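Local coordinates for protein hyaluronidase (Streptomyces koganeiensis, PDB 4UFQ) that probably hydrolyses hyaluronan, as a trimeric bacterial hyaluronidase related to the phage-fibre HylP proteins, at residues B[194-197]-B[202-205]. Numbering follows the deposited sequence.
Sequences ALYA and LLWR
Strands 194-197 and 202-205 run antiparallel, their axes 4.7 Å apart at closest approach and their directions 153° apart. Four backbone bonds fix the register: Ala-194 and Arg-205 exchange N-H and C=O both ways, as do Tyr-196 and Leu-203, where Leu-203 N lies 2.8 Å from Tyr-196 O. Between them Leu-195 faces Trp-204 as a non-hydrogen-bonded pair, with a CA-H...O contact of 3.4 Å from Trp-204 CA to Ala-194 O. On the side bearing Tyr-196 and Leu-203, the tyrosine ring folds back over its partner. With chi1 at 61°, its CG is held over the main chain, flanked by N and C, and the ring is brought across the neighbouring strand. Leu-203 CB then lies over one ring face, 3.9 Å from the centroid and 18° off the normal, a CH-pi contact. Leu-203 CD2 reaches the phenol end, 3.5 Å from Tyr-196 OH. That hydroxyl shares a water with Arg-205 NE, which donates to it at 2.9 Å; the arginine chain bends before its guanidinium so that the water lies at the group's edge. On the opposite face, which bears Leu-195, Leu-202 and Trp-204, the six-membered ring of Trp-204 packs against the backbone of Ala-194, whose N stands 3.7 Å off the ring plane, toward its rim, while Leu-195 CB meets the ring edge in plane. Leu-195 CD1 also touches Leu-202 CD1 at 3.7 Å. Trp-204 NE1 bonds to Gly-200 O of the second subunit, and Leu-202 packs on Trp-204 of the third, so this apolar face looks into the trimer. The pairing is an antiparallel beta hairpin of strands 193-198 and 201-206, continued by strand 211-215 into a three-stranded meander and, through Ala-194 and Leu-195, by an antiparallel strand of the second subunit into an intersubunit sheet near the C-terminus.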
ATOM      1  N   ALA B 194       9.674  29.309  -9.379  1.00 14.05           N
ATOM      2  CA  ALA B 194      10.520  28.131  -9.292  1.00 13.41           C
ATOM      3  C   ALA B 194      11.757  28.441  -8.476  1.00 15.59           C
ATOM      4  O   ALA B 194      12.528  29.348  -8.807  1.00 14.04           O
ATOM      5  CB  ALA B 194      10.910  27.677 -10.703  1.00 16.54           C
ATOM      6  N   LEU B 195      11.973  27.646  -7.429  1.00 13.64           N
ATOM      7  CA  LEU B 195      13.101  27.779  -6.528  1.00 13.11           C
ATOM      8  C   LEU B 195      14.076  26.689  -6.908  1.00 15.41           C
ATOM      9  O   LEU B 195      13.678  25.522  -7.061  1.00 14.91           O
ATOM     10  CB  LEU B 195      12.633  27.582  -5.083  1.00 13.97           C
ATOM     11  CG  LEU B 195      13.655  27.802  -3.965  1.00 15.25           C
ATOM     12  CD1 LEU B 195      14.069  29.274  -3.850  1.00 14.96           C
ATOM     13  CD2 LEU B 195      13.107  27.305  -2.625  1.00 17.63           C
ATOM     14  N   TYR B 196      15.338  27.027  -7.146  1.00 12.86           N
ATOM     15  CA  TYR B 196      16.309  26.021  -7.544  1.00 13.46           C
ATOM     16  C   TYR B 196      17.693  26.409  -7.128  1.00 15.47           C
ATOM     17  O   TYR B 196      17.957  27.585  -6.844  1.00 14.82           O
ATOM     18  CB  TYR B 196      16.254  25.771  -9.067  1.00 14.04           C
ATOM     19  CG  TYR B 196      16.564  26.966  -9.947  1.00 13.63           C
ATOM     20  CD1 TYR B 196      15.603  27.950 -10.176  1.00 14.88           C
ATOM     21  CD2 TYR B 196      17.792  27.104 -10.539  1.00 15.67           C
ATOM     22  CE1 TYR B 196      15.871  29.043 -11.006  1.00 14.85           C
ATOM     23  CE2 TYR B 196      18.070  28.187 -11.371  1.00 14.13           C
ATOM     24  CZ  TYR B 196      17.106  29.154 -11.582  1.00 16.88           C
ATOM     25  OH  TYR B 196      17.368  30.227 -12.395  1.00 16.38           O
ATOM     26  N   ALA B 197      18.571  25.415  -7.062  1.00 13.31           N
ATOM     27  CA  ALA B 197      19.985  25.647  -6.837  1.00 15.26           C
ATOM     28  C   ALA B 197      20.755  25.596  -8.150  1.00 15.13           C
ATOM     29  O   ALA B 197      20.436  24.828  -9.062  1.00 15.84           O
ATOM     30  CB  ALA B 197      20.566  24.640  -5.805  1.00 14.06           C
ATOM     31  N   LEU B 202      21.301  29.709  -4.316  1.00 13.08           N
ATOM     32  CA  LEU B 202      19.853  29.557  -4.312  1.00 14.81           C
ATOM     33  C   LEU B 202      19.235  30.661  -5.170  1.00 14.69           C
ATOM     34  O   LEU B 202      19.559  31.854  -4.984  1.00 14.29           O
ATOM     35  CB  LEU B 202      19.333  29.629  -2.866  1.00 14.44           C
ATOM     36  CG  LEU B 202      17.830  29.403  -2.707  1.00 14.52           C
ATOM     37  CD1 LEU B 202      17.438  27.968  -3.050  1.00 16.41           C
ATOM     38  CD2 LEU B 202      17.423  29.767  -1.261  1.00 16.57           C
ATOM     39  N   LEU B 203      18.379  30.273  -6.121  1.00 12.75           N
ATOM     40  CA  LEU B 203      17.782  31.189  -7.095  1.00 12.30           C
ATOM     41  C   LEU B 203      16.274  31.062  -7.116  1.00 15.07           C
ATOM     42  O   LEU B 203      15.743  29.984  -6.826  1.00 13.91           O
ATOM     43  CB  LEU B 203      18.315  30.910  -8.509  1.00 15.28           C
ATOM     44  CG  LEU B 203      19.717  31.419  -8.874  1.00 15.36           C
ATOM     45  CD1 LEU B 203      20.798  30.694  -8.132  1.00 16.70           C
ATOM     46  CD2 LEU B 203      19.975  31.330 -10.381  1.00 16.48           C
ATOM     47  N   TRP B 204      15.578  32.131  -7.497  1.00 13.68           N
ATOM     48  CA  TRP B 204      14.136  32.112  -7.760  1.00 13.97           C
ATOM     49  C   TRP B 204      13.864  32.710  -9.116  1.00 17.34           C
ATOM     50  O   TRP B 204      14.333  33.815  -9.441  1.00 15.15           O
ATOM     51  CB  TRP B 204      13.391  32.976  -6.748  1.00 14.91           C
ATOM     52  CG  TRP B 204      11.881  33.182  -6.918  1.00 14.88           C
ATOM     53  CD1 TRP B 204      11.248  34.322  -7.327  1.00 15.77           C
ATOM     54  CD2 TRP B 204      10.842  32.258  -6.559  1.00 13.80           C
ATOM     55  NE1 TRP B 204       9.896  34.159  -7.260  1.00 15.05           N
ATOM     56  CE2 TRP B 204       9.616  32.899  -6.793  1.00 13.44           C
ATOM     57  CE3 TRP B 204      10.836  30.946  -6.090  1.00 14.16           C
ATOM     58  CZ2 TRP B 204       8.394  32.287  -6.531  1.00 14.62           C
ATOM     59  CZ3 TRP B 204       9.628  30.341  -5.839  1.00 13.14           C
ATOM     60  CH2 TRP B 204       8.428  30.997  -6.087  1.00 15.37           C
ATOM     61  N   ARG B 205      13.094  31.982  -9.918  1.00 15.12           N
ATOM     62  CA  ARG B 205      12.471  32.504 -11.120  1.00 14.11           C
ATOM     63  C   ARG B 205      11.015  32.818 -10.806  1.00 15.01           C
ATOM     64  O   ARG B 205      10.262  31.917 -10.435  1.00 15.09           O
ATOM     65  CB  ARG B 205      12.574  31.504 -12.269  1.00 15.16           C
ATOM     66  CG  ARG B 205      11.659  31.850 -13.455  1.00 16.37           C
ATOM     67  CD  ARG B 205      11.791  30.879 -14.613  1.00 21.24           C
ATOM     68  NE  ARG B 205      12.894  31.280 -15.465  1.00 21.02           N
ATOM     69  CZ  ARG B 205      12.805  32.127 -16.484  1.00 19.41           C
ATOM     70  NH1 ARG B 205      11.654  32.683 -16.818  1.00 22.40           N
ATOM     71  NH2 ARG B 205      13.898  32.437 -17.173  1.00 22.91           N
TER
HETATM   72  O   HOH W   1      15.472  30.465 -14.474  1.00 16.78           O